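Local coordinates for protein DnaJ homolog subfamily C member 10 (Mus musculus, PDB 3APQ) that reduces disulfides in the endoplasmic reticulum, helping proteins to fold correctly and misfolded ones to be degraded, at residues Ile19-Lys24 with Ile92-Pro97. Numbering follows the deposited sequence.
Sequences IRQAFK and IYDDDP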
# COMPACT_ATOMS: atom_id res chain seq x y z
N ILE A 19 -0.29 1.93 -11.10
CA ILE A 19 -1.01 3.20 -11.00
C ILE A 19 -0.36 4.17 -9.98
O ILE A 19 -0.17 5.37 -10.29
CB ILE A 19 -2.51 2.99 -10.72
CG1 ILE A 19 -3.15 2.22 -11.90
CG2 ILE A 19 -3.23 4.33 -10.35
CD1 ILE A 19 -4.48 1.49 -11.58
N ARG A 20 0.00 3.69 -8.78
CA ARG A 20 0.71 4.58 -7.85
C ARG A 20 1.99 5.09 -8.40
O ARG A 20 2.31 6.27 -8.22
CB ARG A 20 1.06 3.89 -6.51
CG ARG A 20 -0.16 3.60 -5.65
CD ARG A 20 0.24 3.11 -4.21
NE ARG A 20 0.87 1.79 -4.26
CZ ARG A 20 0.21 0.64 -4.16
NH1 ARG A 20 -1.14 0.63 -4.11
NH2 ARG A 20 0.89 -0.51 -4.14
N GLN A 21 2.77 4.20 -9.01
CA GLN A 21 4.06 4.60 -9.53
C GLN A 21 3.92 5.67 -10.63
O GLN A 21 4.72 6.65 -10.67
CB GLN A 21 4.88 3.39 -9.92
CG GLN A 21 5.25 2.59 -8.58
CD GLN A 21 5.86 3.56 -7.50
OE1 GLN A 21 6.91 4.16 -7.76
NE2 GLN A 21 5.16 3.76 -6.33
N ALA A 22 2.89 5.53 -11.46
CA ALA A 22 2.76 6.47 -12.57
C ALA A 22 2.35 7.82 -12.00
O ALA A 22 2.88 8.84 -12.42
CB ALA A 22 1.75 6.00 -13.59
N PHE A 23 1.36 7.79 -11.12
CA PHE A 23 0.89 9.00 -10.39
C PHE A 23 2.05 9.67 -9.64
O PHE A 23 2.23 10.89 -9.73
CB PHE A 23 -0.31 8.64 -9.48
CG PHE A 23 -0.74 9.74 -8.55
CD1 PHE A 23 -1.31 10.91 -9.02
CD2 PHE A 23 -0.50 9.61 -7.19
CE1 PHE A 23 -1.66 11.96 -8.12
CE2 PHE A 23 -0.86 10.63 -6.28
CZ PHE A 23 -1.43 11.81 -6.75
N LYS A 24 2.82 8.91 -8.87
CA LYS A 24 3.96 9.49 -8.14
C LYS A 24 4.95 10.24 -9.03
O LYS A 24 5.40 11.35 -8.69
CB LYS A 24 4.70 8.41 -7.34
CG LYS A 24 5.84 9.00 -6.49
CD LYS A 24 6.45 7.90 -5.64
CE LYS A 24 7.68 7.30 -6.21
NZ LYS A 24 8.51 6.76 -5.04
N ILE A 92 5.06 3.15 -0.17
CA ILE A 92 6.30 2.90 0.55
C ILE A 92 7.10 1.71 0.05
O ILE A 92 8.33 1.75 -0.02
CB ILE A 92 5.96 2.61 2.13
CG1 ILE A 92 5.48 3.91 2.76
CG2 ILE A 92 7.13 2.18 2.92
CD1 ILE A 92 6.27 5.15 2.19
N TYR A 93 6.39 0.62 -0.20
CA TYR A 93 7.12 -0.62 -0.51
C TYR A 93 7.05 -1.01 -1.96
O TYR A 93 7.38 -2.15 -2.24
CB TYR A 93 6.61 -1.80 0.36
CG TYR A 93 6.95 -1.57 1.84
CD1 TYR A 93 8.28 -1.48 2.29
CD2 TYR A 93 5.92 -1.40 2.78
CE1 TYR A 93 8.58 -1.26 3.65
CE2 TYR A 93 6.21 -1.13 4.11
CZ TYR A 93 7.54 -1.09 4.53
OH TYR A 93 7.79 -0.84 5.85
N ASP A 94 6.64 -0.09 -2.83
CA ASP A 94 6.45 -0.36 -4.28
C ASP A 94 7.70 -0.72 -5.04
O ASP A 94 7.61 -1.32 -6.12
CB ASP A 94 5.76 0.80 -4.97
CG ASP A 94 4.27 0.89 -4.61
OD1 ASP A 94 3.74 -0.03 -3.91
OD2 ASP A 94 3.64 1.89 -5.01
N ASP A 95 8.87 -0.31 -4.53
CA ASP A 95 10.12 -0.69 -5.17
C ASP A 95 10.85 -1.84 -4.49
O ASP A 95 12.02 -2.03 -4.79
CB ASP A 95 11.09 0.51 -5.23
CG ASP A 95 10.55 1.66 -6.01
OD1 ASP A 95 9.94 1.46 -7.09
OD2 ASP A 95 10.76 2.81 -5.58
N ASP A 96 10.18 -2.57 -3.57
CA ASP A 96 10.72 -3.71 -2.85
C ASP A 96 9.96 -4.94 -3.32
O ASP A 96 8.86 -5.21 -2.85
CB ASP A 96 10.56 -3.49 -1.33
CG ASP A 96 11.07 -2.13 -0.93
OD1 ASP A 96 12.28 -1.92 -1.20
OD2 ASP A 96 10.29 -1.28 -0.45
N PRO A 97 10.54 -5.69 -4.28
CA PRO A 97 9.76 -6.77 -4.87
C PRO A 97 9.52 -7.91 -3.86
O PRO A 97 8.58 -8.69 -4.06
CB PRO A 97 10.67 -7.25 -6.06
CG PRO A 97 12.01 -6.76 -5.76
CD PRO A 97 11.77 -5.44 -5.04
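Arg20 takes hold of the Asp94 carboxylate side-on, with two nitrogens and one oxygen for each. NE of Arg20 gives its hydrogen to OD2 of Asp94 at 2.9 Å, on the syn lone pair, while NH2 of Arg20 reaches OD1 of Asp94, also at 2.9 Å and somewhat out of the carboxylate plane. Both bonds are nearly straight, and the two flat groups lie close to coplanar, 29° apart. The bend at chi3 of Arg20 (-68°) turns the guanidinium so that its NE edge faces the acid. From the same helix Gln21 comes in on the other side of OD2: its NE2 lies 2.7 Å from Asp94 OD2, on the anti lone pair, in a more bent bond (140°) with the amide almost perpendicular to the carboxylate. OD2 accepts from two donors, and the buried carboxylate as a whole from three N-H groups. The contact joins the two halves of this J-Trx1 fragment: helix 16-30 belongs to the J domain, and Asp94 sits in a type I turn, Tyr93 to Asp96, in the loop leading to strand 100-101 of the thioredoxin domain. Arg20 NH1 makes a further salt bridge to Glu103, and Arg17 donates to the backbone O of Asp94. With an alanine in place of Asp94, Arg20 NE and NH2 would probably lose their acceptors, leaving Glu103 as the arginine's acidic partner, and the Gln21 amide would be freer to turn. Beyond the polar centre, the Gln21 amide packs on the Asp94 methylene, Gln21 CD 3.7 Å from Asp94 CB. Farther out, Lys24 NZ stays 4.6 Å from Asp95 OD2, a loose attraction of opposite charges.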